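Local coordinates for protein argonaute (Methanocaldococcus jannaschii, PDB 5G5S) that cuts single-stranded target DNA with short DNA strands as guides, and may serve in defence against invading genetic elements, at residues K145-D150 with K302-M307; N380-N385 with F429-G434; V550-E555 with K584-E589. All coordinates share one frame; numbering follows the deposited sequence.

Three small contacts, none bridged by a hydrogen bond, sample separate parts of the argonaute chain; contact 1 and contact 2 lie on opposite sides of its centre, their own centres about 51 Å apart. Contact 2 is the buried one: three apolar side chains join a helix to the parallel sheet of the Mid domain. Contact 1 and contact 3 are partly buried and more mixed. In contact 1 a histidine ring from a hairpin turn meets aliphatic carbons of a strand, whereas contact 3 sets two helices of the PIWI domain together through isoleucines, with a glutamate at the margin. No helix or strand is shared among the three.

Contact 1: K145-D150 with K302-M307; sequences KKHDGD and KELEFM
The imidazole of H147 lies against the aliphatic parts of K302 and L304; these three side chains make the whole contact, burying 87 Å² in all. CD2 of H147 is 4.0 Å from CE of K302, and the two side chains cross at about a right angle. Next to it on the ring, NE2 of H147 is 4.2 Å from CD1 of L304. Both partners approach the ring obliquely; at such separations to aliphatic carbons, the contact is van der Waals.

K302 offers a methylene here because its chain is bent: chi2 is 64° and chi4 83°, which turns the ammonium back onto its own strand. There NZ of K302 donates to O of E303 at 2.8 Å, tilted 24° from the carbonyl plane. ND1 of H147 accepts from the backbone N-H of G619, which suggests a neutral ring protonated on NE2. K302 NZ, 4.5 Å from H147 NE2, would probably act in the same sense and the D148 carboxylate against it. The ring also stacks with F618, so G619 and F618, together with D148 over one face, help to hold its orientation.

H147 opens a type II' turn ending at D150. Paired backbone bonds close it, H147 N to D150 O and D150 N to H147 O, each 2.9 Å, joining strands 134-147 and 150-163 as a beta hairpin. Strand 302-308 runs antiparallel between strands 7-12 and 614-618 in the large mixed sheet, so the contact sets the turn of one sheet's hairpin against a strand of another.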
loop_
_atom_site.group_PDB
_atom_site.type_symbol
_atom_site.label_atom_id
_atom_site.label_comp_id
_atom_site.label_asym_id
_atom_site.label_seq_id
_atom_site.Cartn_x
_atom_site.Cartn_y
_atom_site.Cartn_z
ATOM N N LYS A 145 -13.187 -13.017 -15.785
ATOM C CA LYS A 145 -13.962 -13.296 -14.581
ATOM C C LYS A 145 -15.238 -14.005 -14.904
ATOM O O LYS A 145 -15.928 -13.629 -15.854
ATOM C CB LYS A 145 -14.232 -12.008 -13.773
ATOM C CG LYS A 145 -13.006 -11.440 -13.017
ATOM C CD LYS A 145 -12.413 -12.359 -11.922
ATOM C CE LYS A 145 -13.401 -12.749 -10.847
ATOM N NZ LYS A 145 -12.874 -13.846 -9.995
ATOM N N LYS A 146 -15.550 -15.060 -14.135
ATOM C CA LYS A 146 -16.795 -15.777 -14.298
ATOM C C LYS A 146 -17.764 -15.197 -13.285
ATOM O O LYS A 146 -17.469 -15.173 -12.091
ATOM C CB LYS A 146 -16.647 -17.300 -14.144
ATOM C CG LYS A 146 -17.844 -18.019 -14.776
ATOM C CD LYS A 146 -17.865 -19.522 -14.536
ATOM C CE LYS A 146 -19.081 -20.116 -15.193
ATOM N NZ LYS A 146 -19.327 -21.514 -14.772
ATOM N N HIS A 147 -18.827 -14.592 -13.787
ATOM C CA HIS A 147 -19.888 -14.037 -12.965
ATOM C C HIS A 147 -21.119 -14.749 -13.489
ATOM O O HIS A 147 -21.351 -14.760 -14.701
ATOM C CB HIS A 147 -20.002 -12.529 -13.131
ATOM C CG HIS A 147 -20.934 -11.890 -12.154
ATOM N ND1 HIS A 147 -20.683 -11.859 -10.802
ATOM C CD2 HIS A 147 -22.116 -11.259 -12.332
ATOM C CE1 HIS A 147 -21.672 -11.240 -10.187
ATOM N NE2 HIS A 147 -22.554 -10.864 -11.094
ATOM N N ASP A 148 -21.894 -15.333 -12.575
ATOM C CA ASP A 148 -23.048 -16.167 -12.917
ATOM C C ASP A 148 -22.497 -17.263 -13.822
ATOM O O ASP A 148 -21.542 -17.941 -13.452
ATOM C CB ASP A 148 -24.244 -15.410 -13.508
ATOM C CG ASP A 148 -25.000 -14.632 -12.465
ATOM O OD1 ASP A 148 -24.380 -14.233 -11.462
ATOM O OD2 ASP A 148 -26.213 -14.422 -12.639
ATOM N N GLY A 149 -23.098 -17.461 -14.984
ATOM C CA GLY A 149 -22.617 -18.474 -15.902
ATOM C C GLY A 149 -21.851 -17.887 -17.064
ATOM O O GLY A 149 -21.545 -18.574 -18.028
ATOM N N ASP A 150 -21.541 -16.604 -16.969
ATOM C CA ASP A 150 -20.885 -15.889 -18.052
ATOM C C ASP A 150 -19.468 -15.460 -17.728
ATOM O O ASP A 150 -19.127 -15.260 -16.562
ATOM C CB ASP A 150 -21.728 -14.684 -18.501
ATOM C CG ASP A 150 -23.103 -15.042 -19.040
ATOM O OD1 ASP A 150 -23.200 -16.003 -19.850
ATOM O OD2 ASP A 150 -24.077 -14.338 -18.689
ATOM N N LYS A 302 -20.379 -4.020 -17.906
ATOM C CA LYS A 302 -21.256 -4.720 -16.968
ATOM C C LYS A 302 -21.871 -3.776 -15.931
ATOM O O LYS A 302 -21.169 -2.994 -15.292
ATOM C CB LYS A 302 -20.526 -5.910 -16.289
ATOM C CG LYS A 302 -21.352 -6.763 -15.293
ATOM C CD LYS A 302 -22.534 -7.504 -15.936
ATOM C CE LYS A 302 -23.188 -8.514 -15.017
ATOM N NZ LYS A 302 -24.179 -7.894 -14.101
ATOM N N GLU A 303 -23.192 -3.852 -15.782
ATOM C CA GLU A 303 -23.886 -3.067 -14.773
ATOM C C GLU A 303 -23.978 -3.942 -13.529
ATOM O O GLU A 303 -24.389 -5.102 -13.613
ATOM C CB GLU A 303 -25.261 -2.616 -15.263
ATOM C CG GLU A 303 -25.602 -1.207 -14.816
ATOM C CD GLU A 303 -26.799 -0.584 -15.506
ATOM O OE1 GLU A 303 -27.879 -1.223 -15.545
ATOM O OE2 GLU A 303 -26.658 0.559 -15.995
ATOM N N LEU A 304 -23.558 -3.397 -12.392
ATOM C CA LEU A 304 -23.507 -4.118 -11.134
ATOM C C LEU A 304 -24.220 -3.381 -10.005
ATOM O O LEU A 304 -24.117 -2.157 -9.920
ATOM C CB LEU A 304 -22.016 -4.314 -10.775
ATOM C CG LEU A 304 -21.649 -5.408 -9.797
ATOM C CD1 LEU A 304 -22.143 -6.774 -10.276
ATOM C CD2 LEU A 304 -20.146 -5.425 -9.572
ATOM N N GLU A 305 -24.894 -4.141 -9.113
ATOM C CA GLU A 305 -25.591 -3.623 -7.933
ATOM C C GLU A 305 -24.591 -3.480 -6.772
ATOM O O GLU A 305 -23.864 -4.424 -6.461
ATOM C CB GLU A 305 -26.754 -4.542 -7.536
ATOM C CG GLU A 305 -27.960 -4.461 -8.457
ATOM C CD GLU A 305 -29.106 -5.378 -8.073
ATOM O OE1 GLU A 305 -28.876 -6.602 -7.935
ATOM O OE2 GLU A 305 -30.244 -4.874 -7.936
ATOM N N PHE A 306 -24.562 -2.294 -6.140
ATOM C CA PHE A 306 -23.648 -1.961 -5.045
ATOM C C PHE A 306 -24.379 -1.632 -3.747
ATOM O O PHE A 306 -25.328 -0.847 -3.752
ATOM C CB PHE A 306 -22.758 -0.745 -5.438
ATOM C CG PHE A 306 -21.557 -1.035 -6.310
ATOM C CD1 PHE A 306 -21.707 -1.299 -7.667
ATOM C CD2 PHE A 306 -20.272 -0.999 -5.785
ATOM C CE1 PHE A 306 -20.593 -1.555 -8.475
ATOM C CE2 PHE A 306 -19.159 -1.268 -6.591
ATOM C CZ PHE A 306 -19.328 -1.548 -7.927
ATOM N N MET A 307 -23.899 -2.194 -2.632
ATOM C CA MET A 307 -24.396 -1.869 -1.299
ATOM C C MET A 307 -23.717 -0.528 -0.913
ATOM O O MET A 307 -22.640 -0.202 -1.432
ATOM C CB MET A 307 -24.017 -2.976 -0.268
ATOM C CG MET A 307 -22.554 -2.897 0.204
ATOM S SD MET A 307 -22.018 -3.985 1.546
ATOM C CE MET A 307 -22.584 -3.095 2.939
#

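Contact 2: N380-N385 with F429-G434; sequences NKMFRN and FALIIG
Helix-on-sheet packing in the Mid domain brings M382 and F383, on helix 372-390, against L431 of strand 428-434. All three residues are buried and the meeting is purely apolar, with 113 Å² covered between the segments. The evidence centres on one methyl: CD2 of L431 touches both helix residues. It lies 3.7 Å from CE2 of F383, an oblique approach to the ring. The same CD2 of L431 is 4.1 Å from CE of M382, where the two chains reach toward each other tip to tip.

The helix residues also pack on one another. M382 has an extended chain until chi3, 67°, where it turns and lays its CE methyl 3.6 Å above the plane of the F383 ring, toward the rim. Methionine methyl and phenyl ring therefore present a joint surface to the leucine. In the strand, F429 and L431 both direct their CB toward the helix, whereas the CB of A430 between them does not, as expected from strand alternation.

The four-stranded parallel sheet has 428-434 between 357-365 and 456-462, and Q459, a divalent-metal ligand of this protein, has its side chain about 5 Å from that of L431. On the face where L431 points, F398 and Y400 from strand 397-407 meet the F383 ring, while T475 and L478 of helix 473-485 reach M382, L478 also touching L431; helix 442-452 covers A430 and I432.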
loop_
_atom_site.group_PDB
_atom_site.type_symbol
_atom_site.label_atom_id
_atom_site.label_comp_id
_atom_site.label_asym_id
_atom_site.label_seq_id
_atom_site.Cartn_x
_atom_site.Cartn_y
_atom_site.Cartn_z
ATOM N N ASN A 380 1.107 29.602 18.602
ATOM C CA ASN A 380 0.711 29.996 19.960
ATOM C C ASN A 380 -0.787 29.800 20.221
ATOM O O ASN A 380 -1.135 29.086 21.163
ATOM C CB ASN A 380 1.160 31.425 20.290
ATOM C CG ASN A 380 2.661 31.610 20.398
ATOM O OD1 ASN A 380 3.421 30.676 20.680
ATOM N ND2 ASN A 380 3.124 32.835 20.194
ATOM N N LYS A 381 -1.666 30.386 19.370
ATOM C CA LYS A 381 -3.128 30.265 19.480
ATOM C C LYS A 381 -3.604 28.814 19.460
ATOM O O LYS A 381 -4.611 28.505 20.089
ATOM C CB LYS A 381 -3.843 31.076 18.390
ATOM N N MET A 382 -2.884 27.925 18.757
ATOM C CA MET A 382 -3.230 26.506 18.706
ATOM C C MET A 382 -2.785 25.775 19.983
ATOM O O MET A 382 -3.591 25.064 20.587
ATOM C CB MET A 382 -2.644 25.832 17.456
ATOM C CG MET A 382 -2.723 24.305 17.510
ATOM S SD MET A 382 -1.817 23.428 16.232
ATOM C CE MET A 382 -0.157 23.823 16.670
ATOM N N PHE A 383 -1.501 25.914 20.362
ATOM C CA PHE A 383 -0.944 25.245 21.534
ATOM C C PHE A 383 -1.446 25.778 22.881
ATOM O O PHE A 383 -1.644 24.976 23.785
ATOM C CB PHE A 383 0.590 25.184 21.484
ATOM C CG PHE A 383 1.192 24.161 20.541
ATOM C CD1 PHE A 383 0.874 22.811 20.656
ATOM C CD2 PHE A 383 2.146 24.534 19.602
ATOM C CE1 PHE A 383 1.461 21.862 19.810
ATOM C CE2 PHE A 383 2.746 23.582 18.769
ATOM C CZ PHE A 383 2.396 22.252 18.874
ATOM N N ARG A 384 -1.662 27.099 23.028
ATOM C CA ARG A 384 -2.152 27.663 24.299
ATOM C C ARG A 384 -3.570 27.191 24.641
ATOM O O ARG A 384 -3.877 26.986 25.818
ATOM C CB ARG A 384 -2.043 29.195 24.335
ATOM N N ASN A 385 -4.417 26.995 23.606
ATOM C CA ASN A 385 -5.789 26.497 23.743
ATOM C C ASN A 385 -5.767 24.994 23.995
ATOM O O ASN A 385 -6.647 24.477 24.687
ATOM C CB ASN A 385 -6.632 26.839 22.508
ATOM C CG ASN A 385 -7.194 28.246 22.528
ATOM O OD1 ASN A 385 -8.268 28.508 23.084
ATOM N ND2 ASN A 385 -6.498 29.178 21.903
ATOM N N PHE A 429 9.065 16.722 20.991
ATOM C CA PHE A 429 8.259 16.975 19.807
ATOM C C PHE A 429 8.846 18.106 18.975
ATOM O O PHE A 429 9.534 18.970 19.513
ATOM C CB PHE A 429 6.773 17.214 20.146
ATOM C CG PHE A 429 5.898 17.216 18.910
ATOM C CD1 PHE A 429 5.578 16.028 18.263
ATOM C CD2 PHE A 429 5.465 18.410 18.348
ATOM C CE1 PHE A 429 4.827 16.034 17.086
ATOM C CE2 PHE A 429 4.717 18.413 17.167
ATOM C CZ PHE A 429 4.406 17.227 16.546
ATOM N N ALA A 430 8.610 18.081 17.652
ATOM C CA ALA A 430 9.061 19.147 16.764
ATOM C C ALA A 430 7.988 19.464 15.739
ATOM O O ALA A 430 7.523 18.572 15.043
ATOM C CB ALA A 430 10.370 18.777 16.087
ATOM N N LEU A 431 7.559 20.726 15.686
ATOM C CA LEU A 431 6.566 21.171 14.716
ATOM C C LEU A 431 7.335 21.873 13.602
ATOM O O LEU A 431 7.994 22.886 13.842
ATOM C CB LEU A 431 5.524 22.094 15.376
ATOM C CG LEU A 431 4.397 22.631 14.489
ATOM C CD1 LEU A 431 3.394 21.534 14.127
ATOM C CD2 LEU A 431 3.692 23.799 15.159
ATOM N N ILE A 432 7.324 21.270 12.409
ATOM C CA ILE A 432 8.040 21.773 11.241
ATOM C C ILE A 432 7.086 22.586 10.351
ATOM O O ILE A 432 6.083 22.054 9.863
ATOM C CB ILE A 432 8.753 20.614 10.472
ATOM C CG1 ILE A 432 9.761 19.859 11.362
ATOM C CG2 ILE A 432 9.416 21.105 9.180
ATOM C CD1 ILE A 432 9.933 18.357 10.961
ATOM N N ILE A 433 7.406 23.881 10.161
ATOM C CA ILE A 433 6.655 24.799 9.302
ATOM C C ILE A 433 7.485 24.976 8.019
ATOM O O ILE A 433 8.576 25.560 8.048
ATOM C CB ILE A 433 6.347 26.165 9.999
ATOM C CG1 ILE A 433 5.973 26.030 11.513
ATOM C CG2 ILE A 433 5.339 27.009 9.194
ATOM C CD1 ILE A 433 4.654 25.329 11.856
ATOM N N GLY A 434 6.977 24.422 6.924
ATOM C CA GLY A 434 7.647 24.466 5.632
ATOM C C GLY A 434 6.848 25.108 4.521
ATOM O O GLY A 434 5.786 25.686 4.764
#

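Contact 3: V550-E555 with K584-E589; sequences VIEYLE and KEISKE
I586 carries the largest share of the contact, 66 Å², with I551 giving 39 Å² and E552 21 Å². They join two helices of the PIWI domain, which has the RNase H fold; 547-556 and 577-590 are separated in sequence by strand 566-571 of its central sheet. The helix segments come together at I551 and I586, whose CA atoms are 8.3 Å apart, the shortest such distance between them.

Each isoleucine directs its CB toward the other helix. CD1 of I551 meets CG2 of I586 at 4.1 Å, and the two side chains cross obliquely. I551 reaches out because its CG1 stands anti to the carbonyl carbon (chi1 -59°) and its chain then extends through chi2, 162°, putting the terminal methyl at the front. The two branches of I586 part company: CG2 goes to I551, while CD1 approaches the aliphatic CG of E552, a looser touch at the exposed margin. The inner side of the contact is continued by L583 and L590 of helix 577-590, which also pack on I551.

The side chain of E552 lies about 8 Å from that of E543, assigned to the active site by similarity, but its part here is played by a methylene. In the second helix S587 takes no part in the contact: its OG donates to K584 O, one turn back, at 2.7 Å, tilted 35° from the carbonyl plane, and is also bonded to G647 N.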
loop_
_atom_site.group_PDB
_atom_site.type_symbol
_atom_site.label_atom_id
_atom_site.label_comp_id
_atom_site.label_asym_id
_atom_site.label_seq_id
_atom_site.Cartn_x
_atom_site.Cartn_y
_atom_site.Cartn_z
ATOM N N VAL A 550 4.728 -16.250 10.970
ATOM C CA VAL A 550 4.322 -14.984 11.584
ATOM C C VAL A 550 3.627 -15.278 12.927
ATOM O O VAL A 550 3.992 -14.687 13.947
ATOM C CB VAL A 550 3.432 -14.120 10.636
ATOM C CG1 VAL A 550 2.844 -12.902 11.356
ATOM C CG2 VAL A 550 4.207 -13.684 9.401
ATOM N N ILE A 551 2.664 -16.222 12.919
ATOM C CA ILE A 551 1.893 -16.635 14.094
ATOM C C ILE A 551 2.798 -17.194 15.177
ATOM O O ILE A 551 2.674 -16.786 16.333
ATOM C CB ILE A 551 0.723 -17.581 13.708
ATOM C CG1 ILE A 551 -0.242 -16.883 12.703
ATOM C CG2 ILE A 551 -0.028 -18.043 14.955
ATOM C CD1 ILE A 551 -1.167 -17.798 11.927
ATOM N N GLU A 552 3.742 -18.085 14.794
ATOM C CA GLU A 552 4.724 -18.688 15.694
ATOM C C GLU A 552 5.570 -17.587 16.331
ATOM O O GLU A 552 5.772 -17.608 17.537
ATOM C CB GLU A 552 5.639 -19.663 14.934
ATOM C CG GLU A 552 4.985 -20.977 14.541
ATOM C CD GLU A 552 5.924 -21.913 13.802
ATOM O OE1 GLU A 552 6.752 -22.570 14.474
ATOM O OE2 GLU A 552 5.850 -21.974 12.552
ATOM N N TYR A 553 6.025 -16.613 15.518
ATOM C CA TYR A 553 6.833 -15.470 15.933
ATOM C C TYR A 553 6.079 -14.574 16.930
ATOM O O TYR A 553 6.674 -14.143 17.926
ATOM C CB TYR A 553 7.293 -14.645 14.705
ATOM C CG TYR A 553 8.317 -13.584 15.055
ATOM C CD1 TYR A 553 9.672 -13.892 15.127
ATOM C CD2 TYR A 553 7.924 -12.282 15.366
ATOM C CE1 TYR A 553 10.613 -12.936 15.507
ATOM C CE2 TYR A 553 8.854 -11.320 15.749
ATOM C CZ TYR A 553 10.198 -11.651 15.815
ATOM O OH TYR A 553 11.115 -10.708 16.185
ATOM N N LEU A 554 4.781 -14.295 16.659
ATOM C CA LEU A 554 3.959 -13.443 17.525
ATOM C C LEU A 554 3.725 -14.053 18.898
ATOM O O LEU A 554 3.698 -13.330 19.889
ATOM C CB LEU A 554 2.618 -13.068 16.857
ATOM C CG LEU A 554 2.662 -12.219 15.575
ATOM C CD1 LEU A 554 1.309 -12.169 14.958
ATOM C CD2 LEU A 554 3.165 -10.809 15.835
ATOM N N GLU A 555 3.570 -15.379 18.952
ATOM C CA GLU A 555 3.330 -16.137 20.175
ATOM C C GLU A 555 4.619 -16.358 20.990
ATOM O O GLU A 555 4.627 -16.103 22.192
ATOM C CB GLU A 555 2.612 -17.476 19.830
ATOM C CG GLU A 555 2.277 -18.386 21.011
ATOM C CD GLU A 555 1.233 -17.873 21.990
ATOM O OE1 GLU A 555 0.093 -17.603 21.552
ATOM O OE2 GLU A 555 1.545 -17.763 23.198
ATOM N N LYS A 584 -3.931 -25.131 9.164
ATOM C CA LYS A 584 -4.888 -26.116 9.674
ATOM C C LYS A 584 -4.395 -26.651 11.028
ATOM O O LYS A 584 -5.177 -26.699 11.970
ATOM C CB LYS A 584 -5.068 -27.283 8.687
ATOM C CG LYS A 584 -6.094 -27.010 7.599
ATOM C CD LYS A 584 -6.544 -28.301 6.910
ATOM C CE LYS A 584 -5.882 -28.514 5.575
ATOM N NZ LYS A 584 -6.227 -29.841 4.998
ATOM N N GLU A 585 -3.088 -26.985 11.135
ATOM C CA GLU A 585 -2.450 -27.490 12.363
ATOM C C GLU A 585 -2.340 -26.424 13.460
ATOM O O GLU A 585 -2.592 -26.729 14.622
ATOM C CB GLU A 585 -1.071 -28.125 12.072
ATOM C CG GLU A 585 -1.106 -29.350 11.166
ATOM C CD GLU A 585 -2.011 -30.481 11.615
ATOM O OE1 GLU A 585 -1.724 -31.088 12.673
ATOM O OE2 GLU A 585 -3.016 -30.748 10.918
ATOM N N ILE A 586 -1.968 -25.186 13.089
ATOM C CA ILE A 586 -1.836 -24.044 13.995
ATOM C C ILE A 586 -3.165 -23.714 14.708
ATOM O O ILE A 586 -3.149 -23.444 15.911
ATOM C CB ILE A 586 -1.158 -22.832 13.270
ATOM C CG1 ILE A 586 0.307 -22.705 13.688
ATOM C CG2 ILE A 586 -1.891 -21.504 13.473
ATOM C CD1 ILE A 586 1.204 -22.035 12.662
ATOM N N SER A 587 -4.303 -23.771 13.975
ATOM C CA SER A 587 -5.636 -23.486 14.507
ATOM C C SER A 587 -6.009 -24.467 15.607
ATOM O O SER A 587 -6.566 -24.053 16.626
ATOM C CB SER A 587 -6.689 -23.485 13.398
ATOM O OG SER A 587 -6.909 -24.779 12.854
ATOM N N LYS A 588 -5.697 -25.769 15.411
ATOM C CA LYS A 588 -5.982 -26.759 16.440
ATOM C C LYS A 588 -4.967 -26.720 17.581
ATOM O O LYS A 588 -5.345 -26.940 18.727
ATOM C CB LYS A 588 -6.291 -28.162 15.883
ATOM C CG LYS A 588 -5.148 -28.932 15.245
ATOM C CD LYS A 588 -5.682 -30.275 14.770
ATOM C CE LYS A 588 -4.656 -31.107 14.048
ATOM N NZ LYS A 588 -5.190 -32.448 13.689
ATOM N N GLU A 589 -3.714 -26.346 17.287
ATOM C CA GLU A 589 -2.676 -26.198 18.308
ATOM C C GLU A 589 -2.967 -24.992 19.212
ATOM O O GLU A 589 -2.820 -25.109 20.424
ATOM C CB GLU A 589 -1.275 -26.102 17.671
ATOM C CG GLU A 589 -0.123 -26.203 18.662
ATOM C CD GLU A 589 -0.080 -27.479 19.485
ATOM O OE1 GLU A 589 0.409 -28.505 18.959
ATOM O OE2 GLU A 589 -0.555 -27.459 20.644
#